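Local coordinates for transthyretin-like protein (Klebsiella pneumoniae subsp. pneumoniae, PDB 3QVA), which probably catalyses, as a homotetramer, the hydrolysis of 5-hydroxyisourate to 2-oxo-4-hydroxy-4-carboxy-5-ureidoimidazoline in purine metabolism, at residues 63-69 against 83-89; 17-21 against 72-78. One frame throughout, in Å; residues are numbered along the deposited sequence.

Contact 1 of 2, residues 63-69 against 83-89; sequences YCLTAET and TRAQIDF
Tyr-63 and Phe-89 exchange backbone hydrogen bonds in both directions, and so do Leu-65 with Ile-87 and Ala-67 with Ala-85, giving six bonds along two antiparallel strands. The straightest runs from Ile-87 N to Leu-65 O, 2.8 Å long with 178° at the hydrogen. Cys-64 with Asp-88 and Thr-66 with Gln-86 form the non-hydrogen-bonded pairs between them.

Apolar packing belongs to the face carrying Tyr-63, Leu-65, Ala-67, Ala-85, Ile-87 and Phe-89. With chi1 at 65°, the Phe-89 ring is swung between its own backbone N and carbonyl carbon and comes back over the neighbouring strand. Tyr-63 CB sits over one face of that ring, 3.6 Å from Phe-89 CZ, while Leu-65 CG lies 4.1 Å from Phe-89 CE2. Phe-103 and Leu-101 of strand 99-106 pack against this side.

A salt bridge closes the end nearest the helix. In the conformer given here (two are deposited), Arg-84 grips the Glu-68 carboxylate side-on: NE donates to OE2 at 3.1 Å, almost straight and in the guanidinium plane, and NH1 meets the syn lone pair of OE1 at 2.9 Å, tilted somewhat out of that plane. The two planes are twisted 44° apart. A water bridges Glu-68 OE1 to Thr-83 O.

On the opposite face, Cys-64 SG lies against the aliphatic part of the Gln-86 side chain. Asp-88 makes a salt bridge to Arg-84 of the second subunit, whose strand pairs antiparallel with 82-90; the four-stranded sheet thus continues across the interface, the edge-to-edge dimer characteristic of the transthyretin fold.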
ATOM      1  N   TYR A  63     -16.319   2.608  14.770  1.00 25.82           N
ATOM      2  CA  TYR A  63     -16.790   1.496  13.954  1.00 24.16           C
ATOM      3  C   TYR A  63     -15.668   0.556  13.549  1.00 23.22           C
ATOM      4  O   TYR A  63     -14.490   0.900  13.600  1.00 22.56           O
ATOM      5  CB  TYR A  63     -17.477   2.010  12.690  1.00 24.26           C
ATOM      6  CG  TYR A  63     -18.761   2.761  12.935  1.00 24.86           C
ATOM      7  CD1 TYR A  63     -18.756   4.141  13.122  1.00 25.53           C
ATOM      8  CD2 TYR A  63     -19.985   2.095  12.954  1.00 25.56           C
ATOM      9  CE1 TYR A  63     -19.934   4.843  13.340  1.00 26.91           C
ATOM     10  CE2 TYR A  63     -21.173   2.791  13.169  1.00 26.88           C
ATOM     11  CZ  TYR A  63     -21.137   4.162  13.360  1.00 27.28           C
ATOM     12  OH  TYR A  63     -22.307   4.855  13.572  1.00 28.63           O
ATOM     13  N   CYS A  64     -16.068  -0.633  13.125  1.00 21.81           N
ATOM     14  CA  CYS A  64     -15.148  -1.652  12.684  1.00 21.04           C
ATOM     15  C   CYS A  64     -15.720  -2.282  11.421  1.00 19.53           C
ATOM     16  O   CYS A  64     -16.821  -2.839  11.454  1.00 18.66           O
ATOM     17  CB  CYS A  64     -14.996  -2.692  13.789  1.00 21.52           C
ATOM     18  SG  CYS A  64     -13.875  -4.009  13.412  1.00 25.89           S
ATOM     19  N   LEU A  65     -14.993  -2.160  10.308  1.00 17.71           N
ATOM     20  CA  LEU A  65     -15.343  -2.854   9.065  1.00 16.68           C
ATOM     21  C   LEU A  65     -14.426  -4.043   8.900  1.00 15.83           C
ATOM     22  O   LEU A  65     -13.216  -3.879   8.914  1.00 15.23           O
ATOM     23  CB  LEU A  65     -15.146  -1.950   7.847  1.00 16.86           C
ATOM     24  CG  LEU A  65     -16.261  -1.245   7.085  1.00 18.26           C
ATOM     25  CD1 LEU A  65     -15.656  -0.709   5.787  1.00 17.57           C
ATOM     26  CD2 LEU A  65     -17.453  -2.148   6.780  1.00 16.74           C
ATOM     27  N   THR A  66     -14.990  -5.233   8.728  1.00 14.63           N
ATOM     28  CA  THR A  66     -14.173  -6.433   8.632  1.00 14.13           C
ATOM     29  C   THR A  66     -14.444  -7.197   7.347  1.00 13.57           C
ATOM     30  O   THR A  66     -15.559  -7.680   7.130  1.00 13.62           O
ATOM     31  CB  THR A  66     -14.406  -7.364   9.840  1.00 13.99           C
ATOM     32  OG1 THR A  66     -14.165  -6.635  11.052  1.00 14.60           O
ATOM     33  CG2 THR A  66     -13.475  -8.581   9.776  1.00 14.88           C
ATOM     34  N   ALA A  67     -13.415  -7.317   6.513  1.00 12.67           N
ATOM     35  CA  ALA A  67     -13.523  -8.068   5.264  1.00 12.11           C
ATOM     36  C   ALA A  67     -12.967  -9.466   5.470  1.00 11.83           C
ATOM     37  O   ALA A  67     -11.861  -9.635   5.978  1.00 11.44           O
ATOM     38  CB  ALA A  67     -12.785  -7.352   4.131  1.00 11.98           C
ATOM     39  N   GLU A  68     -13.745 -10.475   5.091  1.00 11.96           N
ATOM     40  CA  GLU A  68     -13.337 -11.850   5.305  1.00 12.23           C
ATOM     41  C   GLU A  68     -12.443 -12.305   4.154  1.00 12.11           C
ATOM     42  O   GLU A  68     -12.824 -13.122   3.317  1.00 12.40           O
ATOM     43  CB  GLU A  68     -14.570 -12.744   5.478  1.00 12.60           C
ATOM     44  CG  GLU A  68     -15.359 -12.405   6.745  1.00 14.60           C
ATOM     45  CD  GLU A  68     -14.601 -12.759   8.012  1.00 17.64           C
ATOM     46  OE1 GLU A  68     -13.916 -13.798   8.015  1.00 19.60           O
ATOM     47  OE2 GLU A  68     -14.689 -12.000   9.006  1.00 19.58           O
ATOM     48  N   THR A  69     -11.238 -11.756   4.127  1.00 11.90           N
ATOM     49  CA  THR A  69     -10.331 -11.941   3.003  1.00 12.15           C
ATOM     50  C   THR A  69      -9.711 -13.339   2.963  1.00 12.34           C
ATOM     51  O   THR A  69      -9.568 -13.934   1.882  1.00 12.36           O
ATOM     52  CB  THR A  69      -9.223 -10.877   3.014  1.00 11.95           C
ATOM     53  OG1 THR A  69      -8.548 -10.908   4.276  1.00 12.60           O
ATOM     54  CG2 THR A  69      -9.829  -9.487   2.808  1.00 12.71           C
ATOM     55  N   THR A  83      -5.786 -13.736   8.045  1.00 13.04           N
ATOM     56  CA  THR A  83      -7.066 -14.442   8.193  1.00 13.58           C
ATOM     57  C   THR A  83      -8.285 -13.591   7.821  1.00 13.32           C
ATOM     58  O   THR A  83      -9.301 -14.120   7.373  1.00 13.43           O
ATOM     59  CB  THR A  83      -7.247 -14.990   9.617  1.00 13.51           C
ATOM     60  OG1 THR A  83      -7.169 -13.913  10.554  1.00 14.95           O
ATOM     61  CG2 THR A  83      -6.165 -16.008   9.934  1.00 14.20           C
ATOM     62  N   ARG A  84      -8.174 -12.281   8.038  1.00 13.10           N
ATOM     63  CA  ARG A  84      -9.215 -11.321   7.680  0.50 12.95           C
ATOM     64  C   ARG A  84      -8.583  -9.939   7.695  1.00 12.84           C
ATOM     65  O   ARG A  84      -7.417  -9.798   8.077  1.00 12.68           O
ATOM     66  CB  ARG A  84     -10.419 -11.392   8.639  0.50 13.09           C
ATOM     67  CG  ARG A  84     -10.079 -11.419  10.123  0.50 13.85           C
ATOM     68  CD  ARG A  84     -11.318 -11.708  10.964  0.50 15.02           C
ATOM     69  NE  ARG A  84     -12.058 -12.857  10.446  0.50 16.00           N
ATOM     70  CZ  ARG A  84     -11.685 -14.123  10.608  0.50 16.92           C
ATOM     71  NH1 ARG A  84     -12.418 -15.102  10.092  0.50 16.86           N
ATOM     72  NH2 ARG A  84     -10.576 -14.412  11.279  0.50 18.32           N
ATOM     73  N   ALA A  85      -9.341  -8.940   7.264  1.00 12.80           N
ATOM     74  CA  ALA A  85      -8.863  -7.574   7.218  1.00 12.40           C
ATOM     75  C   ALA A  85      -9.845  -6.697   7.977  1.00 12.44           C
ATOM     76  O   ALA A  85     -10.970  -6.481   7.530  1.00 12.31           O
ATOM     77  CB  ALA A  85      -8.718  -7.113   5.763  1.00 12.55           C
ATOM     78  N   GLN A  86      -9.414  -6.223   9.141  1.00 12.55           N
ATOM     79  CA  GLN A  86     -10.244  -5.387   9.990  1.00 13.42           C
ATOM     80  C   GLN A  86      -9.756  -3.941   9.951  1.00 13.44           C
ATOM     81  O   GLN A  86      -8.568  -3.676  10.179  1.00 13.81           O
ATOM     82  CB  GLN A  86     -10.237  -5.920  11.428  1.00 13.71           C
ATOM     83  CG  GLN A  86     -11.059  -5.082  12.388  1.00 15.59           C
ATOM     84  CD  GLN A  86     -11.018  -5.596  13.820  1.00 18.07           C
ATOM     85  OE1 GLN A  86     -10.541  -4.902  14.723  1.00 20.72           O
ATOM     86  NE2 GLN A  86     -11.513  -6.811  14.035  1.00 16.66           N
ATOM     87  N   ILE A  87     -10.677  -3.021   9.657  1.00 13.08           N
ATOM     88  CA  ILE A  87     -10.411  -1.588   9.737  1.00 13.79           C
ATOM     89  C   ILE A  87     -11.156  -1.003  10.935  1.00 13.96           C
ATOM     90  O   ILE A  87     -12.359  -1.246  11.117  1.00 13.43           O
ATOM     91  CB  ILE A  87     -10.876  -0.844   8.471  1.00 13.94           C
ATOM     92  CG1 ILE A  87     -10.169  -1.375   7.224  1.00 15.55           C
ATOM     93  CG2 ILE A  87     -10.623   0.666   8.619  1.00 15.56           C
ATOM     94  CD1 ILE A  87     -10.797  -0.828   5.939  1.00 15.61           C
ATOM     95  N   ASP A  88     -10.441  -0.234  11.746  1.00 14.03           N
ATOM     96  CA  ASP A  88     -11.047   0.419  12.901  1.00 15.12           C
ATOM     97  C   ASP A  88     -10.984   1.919  12.683  1.00 15.61           C
ATOM     98  O   ASP A  88      -9.901   2.481  12.522  1.00 15.14           O
ATOM     99  CB  ASP A  88     -10.297   0.022  14.168  1.00 15.34           C
ATOM    100  CG  ASP A  88     -10.472  -1.437  14.504  1.00 16.83           C
ATOM    101  OD1 ASP A  88      -9.519  -2.221  14.279  1.00 17.54           O
ATOM    102  OD2 ASP A  88     -11.578  -1.797  14.970  1.00 19.21           O
ATOM    103  N   PHE A  89     -12.147   2.561  12.642  1.00 16.94           N
ATOM    104  CA  PHE A  89     -12.205   3.974  12.298  1.00 18.41           C
ATOM    105  C   PHE A  89     -13.239   4.729  13.125  1.00 19.77           C
ATOM    106  O   PHE A  89     -14.016   4.130  13.873  1.00 19.97           O
ATOM    107  CB  PHE A  89     -12.435   4.169  10.787  1.00 18.11           C
ATOM    108  CG  PHE A  89     -13.771   3.672  10.295  1.00 18.54           C
ATOM    109  CD1 PHE A  89     -14.810   4.567  10.047  1.00 19.31           C
ATOM    110  CD2 PHE A  89     -13.988   2.314  10.071  1.00 18.18           C
ATOM    111  CE1 PHE A  89     -16.046   4.119   9.586  1.00 19.02           C
ATOM    112  CE2 PHE A  89     -15.226   1.854   9.608  1.00 18.44           C
ATOM    113  CZ  PHE A  89     -16.250   2.761   9.365  1.00 18.24           C
TER
HETATM  114  O   HOH W   1     -13.090  -0.041  16.430  1.00 23.52           O
HETATM  115  O   HOH W   2     -11.786 -14.527   6.336  1.00 13.95           O

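Contact 2 of 2, residues 17-21 against 72-78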
ATOM      1  N   LEU A  17     -10.294  -4.529  -4.094  1.00 14.18           N
ATOM      2  CA  LEU A  17      -9.548  -4.922  -5.274  1.00 14.60           C
ATOM      3  C   LEU A  17      -8.501  -5.958  -4.903  1.00 14.16           C
ATOM      4  O   LEU A  17      -7.777  -5.789  -3.925  1.00 13.52           O
ATOM      5  CB  LEU A  17      -8.864  -3.698  -5.874  1.00 15.17           C
ATOM      6  CG  LEU A  17      -9.819  -2.690  -6.514  1.00 17.51           C
ATOM      7  CD1 LEU A  17      -9.259  -1.304  -6.384  1.00 20.38           C
ATOM      8  CD2 LEU A  17     -10.102  -3.052  -7.975  1.00 18.69           C
ATOM      9  N   ASP A  18      -8.420  -7.027  -5.684  1.00 13.74           N
ATOM     10  CA  ASP A  18      -7.358  -8.007  -5.511  1.00 14.27           C
ATOM     11  C   ASP A  18      -6.180  -7.563  -6.365  1.00 14.42           C
ATOM     12  O   ASP A  18      -6.171  -7.756  -7.588  1.00 14.51           O
ATOM     13  CB  ASP A  18      -7.824  -9.417  -5.902  1.00 14.62           C
ATOM     14  CG  ASP A  18      -6.734 -10.479  -5.716  1.00 15.76           C
ATOM     15  OD1 ASP A  18      -5.612 -10.155  -5.264  1.00 16.29           O
ATOM     16  OD2 ASP A  18      -6.997 -11.664  -6.023  1.00 19.19           O
ATOM     17  N   ILE A  19      -5.182  -6.960  -5.720  1.00 14.39           N
ATOM     18  CA  ILE A  19      -4.054  -6.412  -6.463  1.00 15.02           C
ATOM     19  C   ILE A  19      -3.079  -7.498  -6.924  1.00 15.34           C
ATOM     20  O   ILE A  19      -2.183  -7.223  -7.710  1.00 15.00           O
ATOM     21  CB  ILE A  19      -3.331  -5.271  -5.704  1.00 15.02           C
ATOM     22  CG1 ILE A  19      -2.512  -5.824  -4.531  1.00 15.62           C
ATOM     23  CG2 ILE A  19      -4.346  -4.197  -5.265  1.00 15.77           C
ATOM     24  CD1 ILE A  19      -1.566  -4.788  -3.896  1.00 16.62           C
ATOM     25  N   SER A  20      -3.273  -8.729  -6.455  1.00 16.21           N
ATOM     26  CA  SER A  20      -2.472  -9.850  -6.938  1.00 17.47           C
ATOM     27  C   SER A  20      -2.843 -10.182  -8.391  1.00 18.41           C
ATOM     28  O   SER A  20      -2.017 -10.694  -9.148  1.00 18.52           O
ATOM     29  CB  SER A  20      -2.613 -11.072  -6.022  1.00 17.71           C
ATOM     30  OG  SER A  20      -3.869 -11.700  -6.188  1.00 19.16           O
ATOM     31  N   THR A  21      -4.073  -9.850  -8.781  1.00 18.99           N
ATOM     32  CA  THR A  21      -4.556 -10.099 -10.145  1.00 20.10           C
ATOM     33  C   THR A  21      -4.968  -8.827 -10.892  1.00 20.31           C
ATOM     34  O   THR A  21      -5.150  -8.847 -12.116  1.00 21.14           O
ATOM     35  CB  THR A  21      -5.748 -11.082 -10.150  1.00 20.04           C
ATOM     36  OG1 THR A  21      -6.850 -10.498  -9.444  1.00 20.42           O
ATOM     37  CG2 THR A  21      -5.367 -12.415  -9.515  1.00 21.14           C
ATOM     38  N   TRP A  72     -12.132 -15.826   1.572  1.00 15.27           N
ATOM     39  CA  TRP A  72     -12.261 -15.577   0.140  1.00 15.52           C
ATOM     40  C   TRP A  72     -11.092 -16.187  -0.645  1.00 15.63           C
ATOM     41  O   TRP A  72     -11.306 -16.864  -1.656  1.00 15.51           O
ATOM     42  CB  TRP A  72     -12.385 -14.074  -0.126  1.00 15.41           C
ATOM     43  CG  TRP A  72     -12.658 -13.711  -1.546  1.00 15.02           C
ATOM     44  CD1 TRP A  72     -13.858 -13.776  -2.191  1.00 15.27           C
ATOM     45  CD2 TRP A  72     -11.719 -13.186  -2.493  1.00 15.33           C
ATOM     46  NE1 TRP A  72     -13.723 -13.335  -3.486  1.00 15.51           N
ATOM     47  CE2 TRP A  72     -12.418 -12.974  -3.700  1.00 15.12           C
ATOM     48  CE3 TRP A  72     -10.349 -12.888  -2.443  1.00 15.32           C
ATOM     49  CZ2 TRP A  72     -11.802 -12.464  -4.848  1.00 14.70           C
ATOM     50  CZ3 TRP A  72      -9.735 -12.374  -3.589  1.00 15.34           C
ATOM     51  CH2 TRP A  72     -10.465 -12.172  -4.774  1.00 15.88           C
ATOM     52  N   PHE A  73      -9.864 -15.973  -0.167  1.00 15.60           N
ATOM     53  CA  PHE A  73      -8.700 -16.558  -0.825  1.00 16.08           C
ATOM     54  C   PHE A  73      -8.742 -18.082  -0.768  1.00 16.83           C
ATOM     55  O   PHE A  73      -8.435 -18.746  -1.762  1.00 17.28           O
ATOM     56  CB  PHE A  73      -7.386 -16.043  -0.228  1.00 15.49           C
ATOM     57  CG  PHE A  73      -7.009 -14.655  -0.680  1.00 15.29           C
ATOM     58  CD1 PHE A  73      -6.752 -13.656   0.256  1.00 14.54           C
ATOM     59  CD2 PHE A  73      -6.886 -14.353  -2.034  1.00 13.85           C
ATOM     60  CE1 PHE A  73      -6.383 -12.366  -0.151  1.00 14.14           C
ATOM     61  CE2 PHE A  73      -6.525 -13.072  -2.455  1.00 14.44           C
ATOM     62  CZ  PHE A  73      -6.270 -12.069  -1.499  1.00 14.63           C
ATOM     63  N   ALA A  74      -9.139 -18.620   0.385  1.00 17.59           N
ATOM     64  CA  ALA A  74      -9.222 -20.068   0.598  1.00 18.90           C
ATOM     65  C   ALA A  74     -10.239 -20.757  -0.314  1.00 19.79           C
ATOM     66  O   ALA A  74      -9.992 -21.875  -0.790  1.00 20.25           O
ATOM     67  CB  ALA A  74      -9.515 -20.376   2.059  1.00 18.37           C
ATOM     68  N   ARG A  75     -11.373 -20.096  -0.558  1.00 20.79           N
ATOM     69  CA  ARG A  75     -12.409 -20.619  -1.456  1.00 22.00           C
ATOM     70  C   ARG A  75     -11.926 -20.715  -2.896  1.00 22.74           C
ATOM     71  O   ARG A  75     -12.419 -21.539  -3.672  1.00 23.19           O
ATOM     72  CB  ARG A  75     -13.671 -19.759  -1.407  1.00 22.07           C
ATOM     73  CG  ARG A  75     -14.534 -19.998  -0.190  1.00 22.40           C
ATOM     74  CD  ARG A  75     -15.923 -19.404  -0.376  1.00 23.69           C
ATOM     75  NE  ARG A  75     -15.907 -17.954  -0.567  1.00 23.80           N
ATOM     76  CZ  ARG A  75     -15.864 -17.061   0.420  1.00 23.37           C
ATOM     77  NH1 ARG A  75     -15.817 -17.457   1.685  1.00 22.62           N
ATOM     78  NH2 ARG A  75     -15.859 -15.766   0.138  1.00 22.69           N
ATOM     79  N   ALA A  76     -10.962 -19.864  -3.238  1.00 23.26           N
ATOM     80  CA  ALA A  76     -10.319 -19.868  -4.543  1.00 23.87           C
ATOM     81  C   ALA A  76      -9.063 -20.746  -4.547  1.00 23.92           C
ATOM     82  O   ALA A  76      -8.329 -20.778  -5.535  1.00 24.75           O
ATOM     83  CB  ALA A  76      -9.975 -18.450  -4.947  1.00 23.86           C
ATOM     84  N   GLY A  77      -8.816 -21.446  -3.438  1.00 23.95           N
ATOM     85  CA  GLY A  77      -7.664 -22.351  -3.313  1.00 23.56           C
ATOM     86  C   GLY A  77      -6.311 -21.674  -3.152  1.00 23.22           C
ATOM     87  O   GLY A  77      -5.277 -22.218  -3.566  1.00 23.75           O
ATOM     88  N   ARG A  78      -6.311 -20.496  -2.536  1.00 22.61           N
ATOM     89  CA  ARG A  78      -5.101 -19.703  -2.367  1.00 21.65           C
ATOM     90  C   ARG A  78      -4.823 -19.483  -0.886  1.00 21.42           C
ATOM     91  O   ARG A  78      -5.706 -19.069  -0.138  1.00 21.58           O
ATOM     92  CB  ARG A  78      -5.245 -18.365  -3.093  1.00 21.79           C
ATOM     93  CG  ARG A  78      -5.695 -18.509  -4.553  1.00 21.64           C
ATOM     94  CD  ARG A  78      -6.131 -17.189  -5.151  1.00 22.29           C
ATOM     95  NE  ARG A  78      -5.012 -16.265  -5.324  1.00 23.81           N
ATOM     96  CZ  ARG A  78      -5.143 -14.975  -5.627  1.00 23.74           C
ATOM     97  NH1 ARG A  78      -6.345 -14.435  -5.804  1.00 22.92           N
ATOM     98  NH2 ARG A  78      -4.064 -14.225  -5.763  1.00 25.43           N
TER
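Asp-18 and Arg-78 reach for each other from opposite directions and meet with their flat ends nearly coplanar, carboxylate and guanidinium planes only 28° apart. The salt bridge is single-armed: Arg-78 NH1 donates to the syn lone pair of Asp-18 OD2 at 2.9 Å, with OD2 close to the guanidinium plane. The other arm goes to a hydroxyl, Arg-78 NH2 giving a 2.6 Å hydrogen bond to Ser-20 OG, again in plane. A bend at chi3 in the otherwise extended arginine turns both NH groups onto the segment 17-21.

Ser-20 passes the link on. Its OG donates to Asp-18 OD1 at 2.5 Å, and its backbone N reaches the same oxygen at 3.0 Å from above the carboxylate plane. Both donors approach from one face of the carboxylate. OD1 thus serves the turn, while OD2 takes the arginine. These bonds probably favour the ionised aspartate.

The aromatic rings stand steeply to that carboxylate, at 79° for Trp-72 and 76° for Phe-73. Asp-18 OD2 lies at the edge of each, 3.7 Å from Trp-72 CH2 and 3.9 Å from Phe-73 CE2. Phe-73 CE2 also sits 3.6 Å above one face of the Arg-78 guanidinium, while Trp-72 CE3 covers a face of the phenyl ring. Trp-72 NE1 turns elsewhere, to Glu-26 O.

Gly-77, with positive phi, is the C-prime residue of a Schellman motif that ends helix 69-75 and leads into Arg-78. The contact therefore joins two motifs, that helix terminus and an Asx turn at the end of strand 12-18, bridging the transthyretin fold's lone helix and the sheet that contains strand 12-18.

How the contacts relate
From the N terminus, strand 12-18 and the turn after it supply the first half of contact 2, and the chain then runs through strands 29-34, 37-43 and 49-50 before entering contact 1 at 63-69. Helix 69-75 follows directly, and 72-78 closes the long loop of contact 2. The chain returns along 83-89, closing the much shorter loop of contact 1 around the helix. The segments alternate, so the contacts cross rather than nest. Their centres lie about 16 Å apart. Contact 1 joins neighbouring strands within the four-stranded sheet; contact 2 ties the helix connecting those strands to the sheet containing strand 12-18.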